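Local coordinates for intracellular protein transport protein USO1 (Saccharomyces cerevisiae S288c, PDB 6LSU) that tethers membranes in vesicle traffic and is required for protein transport from the endoplasmic reticulum to the Golgi complex, this chain being its globular head, at residues 447-452 with 497-502; 541-546 with 556-561; 403-408 with 429-434; 516-521 with 579-584. All coordinates share one frame; numbering follows the deposited sequence.

Interaction 1 of 4, residues 447-452 with 497-502; sequences LKQVQL and ANLFEV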
loop_
_atom_site.group_PDB
_atom_site.type_symbol
_atom_site.label_atom_id
_atom_site.label_comp_id
_atom_site.label_asym_id
_atom_site.label_seq_id
_atom_site.Cartn_x
_atom_site.Cartn_y
_atom_site.Cartn_z
ATOM N N LEU A 447 3.712 -5.593 -31.318
ATOM C CA LEU A 447 3.477 -6.303 -32.607
ATOM C C LEU A 447 2.097 -6.957 -32.635
ATOM O O LEU A 447 1.501 -6.928 -33.663
ATOM C CB LEU A 447 4.552 -7.378 -32.842
ATOM C CG LEU A 447 5.922 -6.830 -33.226
ATOM C CD1 LEU A 447 6.904 -7.967 -33.498
ATOM C CD2 LEU A 447 5.837 -5.872 -34.411
ATOM N N LYS A 448 1.651 -7.569 -31.548
ATOM C CA LYS A 448 0.301 -8.181 -31.469
ATOM C C LYS A 448 -0.717 -7.027 -31.526
ATOM O O LYS A 448 -1.687 -7.136 -32.263
ATOM C CB LYS A 448 0.186 -9.062 -30.218
ATOM C CG LYS A 448 -1.091 -9.891 -30.091
ATOM C CD LYS A 448 -1.690 -9.918 -28.674
ATOM C CE LYS A 448 -2.726 -8.827 -28.399
ATOM N NZ LYS A 448 -2.644 -8.268 -27.017
ATOM N N GLN A 449 -0.461 -5.935 -30.796
ATOM C CA GLN A 449 -1.389 -4.779 -30.666
ATOM C C GLN A 449 -1.585 -4.096 -32.022
ATOM O O GLN A 449 -2.742 -3.699 -32.283
ATOM C CB GLN A 449 -0.892 -3.737 -29.660
ATOM C CG GLN A 449 -1.069 -4.155 -28.223
ATOM C CD GLN A 449 -2.440 -3.826 -27.708
ATOM O OE1 GLN A 449 -2.847 -2.658 -27.641
ATOM N NE2 GLN A 449 -3.139 -4.857 -27.271
ATOM N N VAL A 450 -0.525 -3.956 -32.834
ATOM C CA VAL A 450 -0.638 -3.312 -34.181
ATOM C C VAL A 450 -1.449 -4.210 -35.120
ATOM O O VAL A 450 -2.271 -3.626 -35.827
ATOM C CB VAL A 450 0.702 -2.918 -34.816
ATOM C CG1 VAL A 450 1.520 -2.066 -33.865
ATOM C CG2 VAL A 450 1.504 -4.118 -35.271
ATOM N N GLN A 451 -1.267 -5.543 -35.130
ATOM C CA GLN A 451 -2.147 -6.452 -35.923
ATOM C C GLN A 451 -3.602 -6.071 -35.640
ATOM O O GLN A 451 -4.304 -5.703 -36.591
ATOM C CB GLN A 451 -1.948 -7.934 -35.596
ATOM C CG GLN A 451 -0.522 -8.426 -35.787
ATOM C CD GLN A 451 -0.167 -8.681 -37.234
ATOM O OE1 GLN A 451 -0.611 -7.974 -38.144
ATOM N NE2 GLN A 451 0.648 -9.707 -37.457
ATOM N N LEU A 452 -4.014 -6.113 -34.372
ATOM C CA LEU A 452 -5.431 -5.907 -33.951
ATOM C C LEU A 452 -5.938 -4.543 -34.437
ATOM O O LEU A 452 -7.111 -4.465 -34.815
ATOM C CB LEU A 452 -5.549 -6.025 -32.427
ATOM C CG LEU A 452 -5.712 -7.445 -31.876
ATOM C CD1 LEU A 452 -7.055 -8.043 -32.292
ATOM C CD2 LEU A 452 -4.563 -8.345 -32.314
ATOM N N ALA A 497 -9.424 -3.951 -25.954
ATOM C CA ALA A 497 -8.158 -3.927 -25.173
ATOM C C ALA A 497 -6.983 -3.426 -26.028
ATOM O O ALA A 497 -5.868 -3.936 -25.794
ATOM C CB ALA A 497 -7.866 -5.299 -24.608
ATOM N N ASN A 498 -7.206 -2.464 -26.938
ATOM C CA ASN A 498 -6.175 -2.013 -27.905
ATOM C C ASN A 498 -5.800 -0.553 -27.661
ATOM O O ASN A 498 -6.663 0.307 -27.633
ATOM C CB ASN A 498 -6.572 -2.264 -29.366
ATOM C CG ASN A 498 -5.357 -2.171 -30.270
ATOM O OD1 ASN A 498 -4.775 -1.100 -30.446
ATOM N ND2 ASN A 498 -4.875 -3.305 -30.757
ATOM N N LEU A 499 -4.514 -0.330 -27.453
ATOM C CA LEU A 499 -3.955 0.972 -27.028
ATOM C C LEU A 499 -3.871 1.863 -28.260
ATOM O O LEU A 499 -3.947 3.079 -28.086
ATOM C CB LEU A 499 -2.567 0.766 -26.405
ATOM C CG LEU A 499 -2.534 0.057 -25.056
ATOM C CD1 LEU A 499 -1.132 -0.455 -24.718
ATOM C CD2 LEU A 499 -3.023 0.968 -23.966
ATOM N N PHE A 500 -3.642 1.260 -29.433
ATOM C CA PHE A 500 -3.535 1.964 -30.735
ATOM C C PHE A 500 -4.910 2.507 -31.123
ATOM O O PHE A 500 -5.023 3.644 -31.598
ATOM C CB PHE A 500 -2.954 1.035 -31.776
ATOM C CG PHE A 500 -1.471 0.858 -31.632
ATOM C CD1 PHE A 500 -0.615 1.917 -31.867
ATOM C CD2 PHE A 500 -0.932 -0.364 -31.288
ATOM C CE1 PHE A 500 0.757 1.743 -31.761
ATOM C CE2 PHE A 500 0.432 -0.510 -31.134
ATOM C CZ PHE A 500 1.279 0.530 -31.395
ATOM N N GLU A 501 -5.943 1.720 -30.850
ATOM C CA GLU A 501 -7.325 2.175 -31.016
ATOM C C GLU A 501 -7.467 3.525 -30.310
ATOM O O GLU A 501 -7.985 4.422 -30.932
ATOM C CB GLU A 501 -8.297 1.129 -30.481
ATOM C CG GLU A 501 -9.550 1.001 -31.325
ATOM C CD GLU A 501 -10.335 -0.283 -31.094
ATOM O OE1 GLU A 501 -11.032 -0.723 -32.041
ATOM O OE2 GLU A 501 -10.245 -0.845 -29.976
ATOM N N VAL A 502 -7.011 3.669 -29.061
ATOM C CA VAL A 502 -7.198 4.934 -28.301
ATOM C C VAL A 502 -6.240 5.991 -28.864
ATOM O O VAL A 502 -6.652 7.107 -29.226
ATOM C CB VAL A 502 -6.985 4.718 -26.799
ATOM C CG1 VAL A 502 -6.874 6.039 -26.048
ATOM C CG2 VAL A 502 -8.090 3.848 -26.220
#

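Interaction 2 of 4, residues 541-546 with 556-561; sequences ITRNVT and PLKAIQ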
loop_
_atom_site.group_PDB
_atom_site.type_symbol
_atom_site.label_atom_id
_atom_site.label_comp_id
_atom_site.label_asym_id
_atom_site.label_seq_id
_atom_site.Cartn_x
_atom_site.Cartn_y
_atom_site.Cartn_z
ATOM N N ILE A 541 8.418 0.708 -34.227
ATOM C CA ILE A 541 7.171 -0.067 -34.499
ATOM C C ILE A 541 5.963 0.859 -34.398
ATOM O O ILE A 541 4.965 0.620 -35.100
ATOM C CB ILE A 541 7.030 -1.267 -33.525
ATOM C CG1 ILE A 541 8.130 -2.301 -33.766
ATOM C CG2 ILE A 541 5.631 -1.889 -33.635
ATOM C CD1 ILE A 541 8.183 -3.385 -32.721
ATOM N N THR A 542 5.991 1.809 -33.468
ATOM C CA THR A 542 4.816 2.659 -33.149
ATOM C C THR A 542 4.731 3.704 -34.249
ATOM O O THR A 542 3.610 3.933 -34.767
ATOM C CB THR A 542 4.909 3.309 -31.762
ATOM O OG1 THR A 542 4.984 2.291 -30.764
ATOM C CG2 THR A 542 3.711 4.200 -31.484
ATOM N N ARG A 543 5.894 4.230 -34.640
ATOM C CA ARG A 543 6.029 5.225 -35.742
ATOM C C ARG A 543 5.434 4.641 -37.034
ATOM O O ARG A 543 4.625 5.324 -37.714
ATOM C CB ARG A 543 7.487 5.660 -35.929
ATOM C CG ARG A 543 7.620 7.038 -36.545
ATOM C CD ARG A 543 9.017 7.640 -36.544
ATOM N NE ARG A 543 9.985 6.787 -37.213
ATOM C CZ ARG A 543 9.987 6.475 -38.514
ATOM N NH1 ARG A 543 9.063 6.942 -39.335
ATOM N NH2 ARG A 543 10.910 5.656 -38.989
ATOM N N ASN A 544 5.780 3.423 -37.402
ATOM C CA ASN A 544 5.504 2.956 -38.791
ATOM C C ASN A 544 4.102 2.356 -38.870
ATOM O O ASN A 544 3.807 1.718 -39.861
ATOM C CB ASN A 544 6.656 2.098 -39.318
ATOM C CG ASN A 544 7.910 2.954 -39.459
ATOM O OD1 ASN A 544 7.869 4.034 -40.068
ATOM N ND2 ASN A 544 9.013 2.525 -38.849
ATOM N N VAL A 545 3.253 2.610 -37.881
ATOM C CA VAL A 545 1.817 2.240 -37.957
ATOM C C VAL A 545 1.083 3.307 -38.777
ATOM O O VAL A 545 1.290 4.530 -38.543
ATOM C CB VAL A 545 1.189 2.065 -36.559
ATOM C CG1 VAL A 545 -0.310 2.202 -36.592
ATOM C CG2 VAL A 545 1.559 0.732 -35.946
ATOM N N THR A 546 0.190 2.846 -39.647
ATOM C CA THR A 546 -0.649 3.664 -40.559
ATOM C C THR A 546 -2.116 3.481 -40.155
ATOM O O THR A 546 -2.450 2.393 -39.646
ATOM C CB THR A 546 -0.395 3.194 -41.989
ATOM O OG1 THR A 546 -0.956 1.875 -41.989
ATOM C CG2 THR A 546 1.075 3.189 -42.372
ATOM N N PRO A 556 -2.694 6.481 -47.019
ATOM C CA PRO A 556 -2.975 6.297 -45.577
ATOM C C PRO A 556 -2.020 7.118 -44.689
ATOM O O PRO A 556 -1.026 7.617 -45.212
ATOM C CB PRO A 556 -2.818 4.783 -45.337
ATOM C CG PRO A 556 -2.599 4.181 -46.721
ATOM C CD PRO A 556 -1.995 5.300 -47.543
ATOM N N LEU A 557 -2.323 7.246 -43.390
ATOM C CA LEU A 557 -1.692 8.264 -42.494
ATOM C C LEU A 557 -0.923 7.627 -41.313
ATOM O O LEU A 557 -1.531 6.883 -40.491
ATOM C CB LEU A 557 -2.785 9.228 -42.018
ATOM C CG LEU A 557 -2.298 10.585 -41.494
ATOM C CD1 LEU A 557 -1.173 11.158 -42.358
ATOM C CD2 LEU A 557 -3.450 11.574 -41.388
ATOM N N LYS A 558 0.373 7.946 -41.212
ATOM C CA LYS A 558 1.327 7.389 -40.210
ATOM C C LYS A 558 1.004 7.894 -38.792
ATOM O O LYS A 558 0.267 8.885 -38.668
ATOM C CB LYS A 558 2.753 7.838 -40.512
ATOM C CG LYS A 558 3.618 6.849 -41.268
ATOM C CD LYS A 558 5.024 7.401 -41.489
ATOM C CE LYS A 558 6.091 6.341 -41.627
ATOM N NZ LYS A 558 5.605 5.149 -42.365
ATOM N N ALA A 559 1.584 7.273 -37.759
ATOM C CA ALA A 559 1.191 7.484 -36.344
ATOM C C ALA A 559 1.394 8.958 -35.951
ATOM O O ALA A 559 0.434 9.605 -35.441
ATOM C CB ALA A 559 1.980 6.556 -35.443
ATOM N N ILE A 560 2.604 9.491 -36.157
ATOM C CA ILE A 560 2.965 10.833 -35.647
ATOM C C ILE A 560 2.111 11.925 -36.312
ATOM O O ILE A 560 1.887 12.959 -35.675
ATOM C CB ILE A 560 4.449 11.118 -35.870
ATOM C CG1 ILE A 560 5.294 10.259 -34.924
ATOM C CG2 ILE A 560 4.716 12.619 -35.694
ATOM C CD1 ILE A 560 6.754 10.666 -34.822
ATOM N N GLN A 561 1.714 11.764 -37.563
ATOM C CA GLN A 561 0.889 12.787 -38.263
ATOM C C GLN A 561 -0.572 12.638 -37.808
ATOM O O GLN A 561 -1.196 13.633 -37.461
ATOM C CB GLN A 561 1.062 12.686 -39.784
ATOM C CG GLN A 561 1.292 14.044 -40.444
ATOM C CD GLN A 561 2.555 14.708 -39.946
ATOM O OE1 GLN A 561 2.523 15.720 -39.248
ATOM N NE2 GLN A 561 3.688 14.121 -40.296
#

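Interaction 3 of 4, residues 403-408 with 429-434; sequences PVVSIL and RLLKAY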
loop_
_atom_site.group_PDB
_atom_site.type_symbol
_atom_site.label_atom_id
_atom_site.label_comp_id
_atom_site.label_asym_id
_atom_site.label_seq_id
_atom_site.Cartn_x
_atom_site.Cartn_y
_atom_site.Cartn_z
ATOM N N PRO A 403 -7.673 -13.596 -21.478
ATOM C CA PRO A 403 -6.331 -13.342 -20.978
ATOM C C PRO A 403 -6.318 -12.176 -19.988
ATOM O O PRO A 403 -6.932 -11.168 -20.237
ATOM C CB PRO A 403 -5.505 -13.000 -22.200
ATOM C CG PRO A 403 -6.304 -13.501 -23.339
ATOM C CD PRO A 403 -7.759 -13.412 -22.921
ATOM N N VAL A 404 -5.630 -12.391 -18.858
ATOM C CA VAL A 404 -5.464 -11.386 -17.761
ATOM C C VAL A 404 -4.909 -10.087 -18.369
ATOM O O VAL A 404 -5.432 -9.020 -18.125
ATOM C CB VAL A 404 -4.638 -12.018 -16.638
ATOM C CG1 VAL A 404 -3.529 -11.139 -16.078
ATOM C CG2 VAL A 404 -5.573 -12.471 -15.540
ATOM N N VAL A 405 -3.987 -10.150 -19.294
ATOM C CA VAL A 405 -3.379 -8.882 -19.796
ATOM C C VAL A 405 -4.465 -8.042 -20.494
ATOM O O VAL A 405 -4.497 -6.835 -20.284
ATOM C CB VAL A 405 -2.169 -9.150 -20.686
ATOM C CG1 VAL A 405 -1.664 -7.879 -21.328
ATOM C CG2 VAL A 405 -1.087 -9.811 -19.874
ATOM N N SER A 406 -5.296 -8.665 -21.330
ATOM C CA SER A 406 -6.487 -8.027 -21.955
ATOM C C SER A 406 -7.380 -7.348 -20.894
ATOM O O SER A 406 -7.650 -6.130 -21.056
ATOM C CB SER A 406 -7.250 -9.061 -22.782
ATOM O OG SER A 406 -6.456 -9.420 -23.905
ATOM N N ILE A 407 -7.781 -8.037 -19.820
ATOM C CA ILE A 407 -8.632 -7.420 -18.747
ATOM C C ILE A 407 -7.931 -6.191 -18.160
ATOM O O ILE A 407 -8.556 -5.253 -17.862
ATOM C CB ILE A 407 -8.997 -8.406 -17.638
ATOM C CG1 ILE A 407 -9.630 -9.672 -18.207
ATOM C CG2 ILE A 407 -9.941 -7.750 -16.617
ATOM C CD1 ILE A 407 -10.122 -10.559 -17.150
ATOM N N LEU A 408 -6.635 -6.238 -17.942
ATOM C CA LEU A 408 -5.919 -5.099 -17.353
ATOM C C LEU A 408 -6.102 -3.883 -18.271
ATOM O O LEU A 408 -6.472 -2.840 -17.802
ATOM C CB LEU A 408 -4.443 -5.457 -17.160
ATOM C CG LEU A 408 -4.188 -6.447 -16.033
ATOM C CD1 LEU A 408 -2.705 -6.741 -15.932
ATOM C CD2 LEU A 408 -4.658 -5.932 -14.679
ATOM N N ARG A 429 0.098 -0.116 -13.073
ATOM C CA ARG A 429 1.311 -0.537 -12.338
ATOM C C ARG A 429 1.571 -2.049 -12.525
ATOM O O ARG A 429 2.755 -2.407 -12.652
ATOM C CB ARG A 429 1.155 -0.168 -10.867
ATOM C CG ARG A 429 1.040 1.334 -10.658
ATOM C CD ARG A 429 2.355 2.027 -10.386
ATOM N NE ARG A 429 2.771 1.480 -9.110
ATOM C CZ ARG A 429 2.539 2.025 -7.918
ATOM N NH1 ARG A 429 1.951 3.211 -7.817
ATOM N NH2 ARG A 429 2.939 1.384 -6.827
ATOM N N LEU A 430 0.529 -2.881 -12.611
ATOM C CA LEU A 430 0.685 -4.343 -12.780
ATOM C C LEU A 430 1.210 -4.614 -14.182
ATOM O O LEU A 430 2.208 -5.354 -14.293
ATOM C CB LEU A 430 -0.647 -5.066 -12.523
ATOM C CG LEU A 430 -0.644 -6.562 -12.781
ATOM C CD1 LEU A 430 0.547 -7.260 -12.153
ATOM C CD2 LEU A 430 -1.927 -7.179 -12.292
ATOM N N LEU A 431 0.608 -3.962 -15.189
ATOM C CA LEU A 431 1.079 -4.026 -16.588
ATOM C C LEU A 431 2.542 -3.621 -16.636
ATOM O O LEU A 431 3.319 -4.220 -17.469
ATOM C CB LEU A 431 0.231 -3.082 -17.462
ATOM C CG LEU A 431 -1.057 -3.702 -17.997
ATOM C CD1 LEU A 431 -1.979 -2.623 -18.519
ATOM C CD2 LEU A 431 -0.769 -4.713 -19.093
ATOM N N LYS A 432 2.935 -2.581 -15.915
ATOM C CA LYS A 432 4.354 -2.135 -16.020
ATOM C C LYS A 432 5.244 -3.189 -15.336
ATOM O O LYS A 432 6.373 -3.335 -15.744
ATOM C CB LYS A 432 4.497 -0.741 -15.430
ATOM C CG LYS A 432 3.790 0.347 -16.215
ATOM C CD LYS A 432 4.166 1.690 -15.661
ATOM C CE LYS A 432 3.218 2.795 -16.013
ATOM N NZ LYS A 432 3.687 4.026 -15.356
ATOM N N ALA A 433 4.735 -3.876 -14.305
ATOM C CA ALA A 433 5.474 -4.903 -13.554
ATOM C C ALA A 433 5.662 -6.098 -14.511
ATOM O O ALA A 433 6.794 -6.694 -14.679
ATOM C CB ALA A 433 4.707 -5.285 -12.320
ATOM N N TYR A 434 4.616 -6.388 -15.253
ATOM C CA TYR A 434 4.641 -7.450 -16.262
ATOM C C TYR A 434 5.677 -7.215 -17.361
ATOM O O TYR A 434 6.387 -8.150 -17.826
ATOM C CB TYR A 434 3.255 -7.541 -16.829
ATOM C CG TYR A 434 3.134 -8.385 -18.053
ATOM C CD1 TYR A 434 3.252 -9.752 -17.972
ATOM C CD2 TYR A 434 2.740 -7.821 -19.257
ATOM C CE1 TYR A 434 3.022 -10.551 -19.076
ATOM C CE2 TYR A 434 2.487 -8.609 -20.370
ATOM C CZ TYR A 434 2.645 -9.981 -20.274
ATOM O OH TYR A 434 2.455 -10.791 -21.341
#

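Interaction 4 of 4, residues 516-521 with 579-584; sequences KLFFTT and PISYLT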
loop_
_atom_site.group_PDB
_atom_site.type_symbol
_atom_site.label_atom_id
_atom_site.label_comp_id
_atom_site.label_asym_id
_atom_site.label_seq_id
_atom_site.Cartn_x
_atom_site.Cartn_y
_atom_site.Cartn_z
ATOM N N LYS A 516 -8.449 7.547 -19.893
ATOM C CA LYS A 516 -8.196 6.589 -20.998
ATOM C C LYS A 516 -7.000 7.039 -21.859
ATOM O O LYS A 516 -6.151 6.193 -22.250
ATOM C CB LYS A 516 -9.392 6.533 -21.926
ATOM C CG LYS A 516 -9.152 5.771 -23.199
ATOM C CD LYS A 516 -10.429 5.313 -23.833
ATOM C CE LYS A 516 -11.135 6.432 -24.571
ATOM N NZ LYS A 516 -12.411 5.918 -25.128
ATOM N N LEU A 517 -6.933 8.325 -22.205
ATOM C CA LEU A 517 -5.829 8.804 -23.062
ATOM C C LEU A 517 -4.561 8.911 -22.211
ATOM O O LEU A 517 -3.493 8.554 -22.647
ATOM C CB LEU A 517 -6.247 10.139 -23.663
ATOM C CG LEU A 517 -5.547 10.591 -24.934
ATOM C CD1 LEU A 517 -5.199 12.049 -24.778
ATOM C CD2 LEU A 517 -4.331 9.768 -25.279
ATOM N N PHE A 518 -4.706 9.347 -20.974
ATOM C CA PHE A 518 -3.573 9.597 -20.037
ATOM C C PHE A 518 -2.788 8.298 -19.784
ATOM O O PHE A 518 -1.572 8.253 -19.927
ATOM C CB PHE A 518 -4.087 10.209 -18.748
ATOM C CG PHE A 518 -2.992 10.270 -17.709
ATOM C CD1 PHE A 518 -2.000 11.229 -17.783
ATOM C CD2 PHE A 518 -2.853 9.245 -16.780
ATOM C CE1 PHE A 518 -0.939 11.208 -16.872
ATOM C CE2 PHE A 518 -1.796 9.225 -15.892
ATOM C CZ PHE A 518 -0.841 10.210 -15.927
ATOM N N PHE A 519 -3.502 7.222 -19.470
ATOM C CA PHE A 519 -2.955 5.851 -19.334
ATOM C C PHE A 519 -2.264 5.428 -20.619
ATOM O O PHE A 519 -1.034 5.089 -20.529
ATOM C CB PHE A 519 -4.034 4.916 -18.798
ATOM C CG PHE A 519 -4.336 5.152 -17.341
ATOM C CD1 PHE A 519 -3.310 5.337 -16.427
ATOM C CD2 PHE A 519 -5.654 5.152 -16.870
ATOM C CE1 PHE A 519 -3.595 5.589 -15.085
ATOM C CE2 PHE A 519 -5.948 5.367 -15.522
ATOM C CZ PHE A 519 -4.920 5.616 -14.645
ATOM N N THR A 520 -2.950 5.492 -21.757
ATOM C CA THR A 520 -2.371 5.141 -23.092
ATOM C C THR A 520 -1.055 5.907 -23.298
ATOM O O THR A 520 0.008 5.303 -23.539
ATOM C CB THR A 520 -3.386 5.380 -24.213
ATOM O OG1 THR A 520 -4.543 4.579 -23.914
ATOM C CG2 THR A 520 -2.902 4.896 -25.556
ATOM N N THR A 521 -1.041 7.208 -23.176
ATOM C CA THR A 521 0.222 7.913 -23.454
ATOM C C THR A 521 1.251 7.463 -22.408
ATOM O O THR A 521 2.425 7.311 -22.703
ATOM C CB THR A 521 -0.024 9.420 -23.541
ATOM O OG1 THR A 521 -0.865 9.819 -22.444
ATOM C CG2 THR A 521 -0.685 9.757 -24.848
ATOM N N PRO A 579 -5.360 17.484 -24.307
ATOM C CA PRO A 579 -4.235 18.173 -24.950
ATOM C C PRO A 579 -2.877 17.934 -24.289
ATOM O O PRO A 579 -1.911 17.768 -25.009
ATOM C CB PRO A 579 -4.518 19.669 -24.772
ATOM C CG PRO A 579 -5.988 19.761 -24.475
ATOM C CD PRO A 579 -6.413 18.426 -23.899
ATOM N N ILE A 580 -2.815 17.943 -22.956
ATOM C CA ILE A 580 -1.527 17.742 -22.195
ATOM C C ILE A 580 -0.974 16.344 -22.525
ATOM O O ILE A 580 0.268 16.174 -22.724
ATOM C CB ILE A 580 -1.733 17.904 -20.677
ATOM C CG1 ILE A 580 -2.109 19.342 -20.315
ATOM C CG2 ILE A 580 -0.499 17.435 -19.921
ATOM C CD1 ILE A 580 -2.388 19.552 -18.831
ATOM N N SER A 581 -1.876 15.377 -22.659
ATOM C CA SER A 581 -1.495 13.972 -22.874
ATOM C C SER A 581 -0.839 13.870 -24.237
ATOM O O SER A 581 0.337 13.464 -24.255
ATOM C CB SER A 581 -2.669 13.059 -22.682
ATOM O OG SER A 581 -3.072 13.078 -21.324
ATOM N N TYR A 582 -1.524 14.291 -25.315
ATOM C CA TYR A 582 -0.913 14.358 -26.689
ATOM C C TYR A 582 0.373 15.174 -26.665
ATOM O O TYR A 582 1.395 14.660 -27.171
ATOM C CB TYR A 582 -1.834 14.982 -27.728
ATOM C CG TYR A 582 -3.032 14.144 -28.085
ATOM C CD1 TYR A 582 -2.892 12.896 -28.679
ATOM C CD2 TYR A 582 -4.315 14.608 -27.838
ATOM C CE1 TYR A 582 -3.999 12.097 -28.958
ATOM C CE2 TYR A 582 -5.442 13.852 -28.138
ATOM C CZ TYR A 582 -5.283 12.581 -28.701
ATOM O OH TYR A 582 -6.409 11.849 -29.024
ATOM N N LEU A 583 0.354 16.372 -26.082
ATOM C CA LEU A 583 1.524 17.286 -26.191
ATOM C C LEU A 583 2.756 16.659 -25.540
ATOM O O LEU A 583 3.762 16.455 -26.268
ATOM C CB LEU A 583 1.175 18.645 -25.573
ATOM C CG LEU A 583 0.434 19.567 -26.529
ATOM C CD1 LEU A 583 -0.291 20.648 -25.766
ATOM C CD2 LEU A 583 1.400 20.138 -27.547
ATOM N N THR A 584 2.664 16.306 -24.252
ATOM C CA THR A 584 3.740 15.644 -23.447
ATOM C C THR A 584 4.176 14.333 -24.139
ATOM O O THR A 584 5.414 14.028 -24.185
ATOM C CB THR A 584 3.225 15.315 -22.041
ATOM O OG1 THR A 584 2.038 14.500 -22.083
ATOM C CG2 THR A 584 2.873 16.550 -21.251
#

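Interaction 1 of 4, residues 447-452 with 497-502
The buried amides of Gln449 and Asn498 lie alongside and run in opposing senses, their planes 19° apart, and each reaches the other's segment. From the loop side, Asn498 ND2 donates to the backbone O of Gln449 over 2.7 Å; the bond is nearly straight and lies in both the carbonyl plane and the amide plane of Asn498, on a lone pair of the oxygen. Gln449 answers with both ends of its side chain. The chain is bent at chi2 (-85°), which carries OE1 to Leu499 N at 2.9 Å, met almost head-on to the C=O, while NE2 donates to Ala497 O at 3.2 Å from somewhat off that carbonyl's plane. Asn498 is also the N-cap of helix 499-504: its OD1 accepts from Glu501 N at 3.1 Å and, weakly, from Phe500 N. Beside the amides, Gln449 CB sits at the edge of the Phe500 ring, 3.7 Å from CD2. Val450 runs alongside that ring, and its CG1 packs on CE2. The two amides thus satisfy backbone groups without burying a formal charge; the partial positive charge at the start of helix 499-504 would probably polarise both Gln449 OE1 and Asn498 OD1.

Interaction 2 of 4, residues 541-546 with 556-561
Val545 O and Lys558 CA meet in a CA-H...O contact of 3.3 Å, and Thr546 CA makes a matching one, also 3.3 Å, to Leu557 O. Both CA donors belong to the antiparallel bridge of Thr546 with Lys558, a non-hydrogen-bonded pair. Next to the bridge the methyl of Ala559 faces the end of helix 535-543, its CB 3.2 Å from Thr542 O. Lys558 reaches back along Asn544, the two side chains running together in one direction, so that Asn544 OD1 lies 3.4 Å from Lys558 NZ. Arg543 slants across both Lys558 and Ile560, with its CG 4.1 Å from Ile560 CD1. Its chain leaves anti to the backbone N (chi1 -154°) and bends at chi3, bringing the guanidinium under Asn544 CG, which covers one face toward the rim. Arg543 NH1 stays 4.9 Å from Lys558 NZ, and salt bridges to Glu540 and Asp599 would offset the like charges. Those two acids fix the guanidinium from outside the contact. Strands 546-547 and 557-558 form a two-stranded sheet, which in the chain links helix 535-543 to helix 559-568; Trp589 of helix 577-590 packs on Thr542, Arg543, Ala559 and Ile560, while Leu504 of helix 499-504 touches Val545 and Ala559.

Interaction 3 of 4, residues 403-408 with 429-434
Tyr434 N donates to Leu430 O over 2.8 Å, a regular helix bond one turn long that sets these two residues, with Leu431, on the side of helix 421-435 turned to Val405 and Leu408. No hydrogen bond crosses between the segments; the contact itself is carbon on carbon. Val405 places CG2 over one face of the Tyr434 ring, 4.1 Å from its centroid and 26° off the normal, a CH-pi contact displaced toward the phenol end, where CE2 and CZ are the nearest ring atoms. The two side chains cross at about a right angle. Tyr434 leaves its helix with CG anti to the backbone N (chi1 169°), which reaches the ring out toward helix 404-414. The other methyl of Val405, CG1, turns to Leu431 and stands 4.0 Å from its CD2, so the valine straddles the two residues with one branch for each. A turn further on, Leu408 does much the same with Leu430 and Leu431. Its CD1 lies 3.7 Å from Leu430 CD2, the side chains again crossing nearly at right angles, and its CB rests 3.9 Å from Leu431 CG. The segment axes come within 10.5 Å and make an angle of 140°, so the helices run roughly antiparallel, as expected of consecutive helices joined by a short connection in ARM 7. Phe376 of helix 370-376 packs on Val405, Leu408, Leu430 and Tyr434, and Leu359 of helix 354-366 covers Leu408 and Leu430.

Interaction 4 of 4, residues 516-521 with 579-584
Leu517 and Ser581 join two near-parallel helices of the armadillo-type alpha solenoid, helix 514-528, which begins in ARM 8, and helix 577-590 in ARM 9. The segment axes run 15° apart with a closest approach of 9.2 Å, a spacing that a small residue in the middle suits: Ser581 points toward the other helix, and its CA comes 5.6 Å from that of Phe518. Three residues of the other helix surround the serine. Leu517 CD1 reaches its CB at 3.4 Å, Thr521 OG1 stands 3.7 Å from the same CB, and Phe518 lies beside its hydroxyl. Leu517 CD1 has a second partner in Tyr582, over one face of whose ring it sits, 4.0 Å from the centroid and 18° off the normal, in a CH-pi contact shifted toward the rim nearest CE2. The leucine leaves its backbone with CG opposite the N (chi1 -158°) and meets the tyrosine at about a right angle. Tyr582 starts off pointing away from the other helix, but its ring comes back alongside, and its CD2-CE2-CZ side takes the methyl. Its remaining contacts include Ile563, Leu566 and Leu567 of helix 559-568, so the ring bridges that helix and helix 514-528. All five touching residues are buried, and the serine hydroxyl is satisfied within its own helix by a hydrogen bond to Arg577 O. From there Ser581 OG lies at the edge of the Phe518 ring, near its plane, 4.1 Å from CD1.

How the interactions relate
All four contacts belong to the second half of the head, within the Uso1/p115 head region, and interaction 1 touches each of the others. Against interaction 2 the packing is Val450 CG1 on Val545 CG2 (3.5 Å) and Phe500 on Thr542; against interaction 4, Val502 CG1 meets Thr520 OG1 (3.5 Å); against interaction 3, Ala497 CB rests on Ser406 O (3.7 Å). Helix 499-504 therefore has neighbours from interactions 2 and 4. Those two do not touch: their centres are about 17 Å apart, although helices 559-568 and 577-590 are consecutive. Interaction 3 is farthest from interaction 2, about 25 Å between centres, and precedes the rest in sequence.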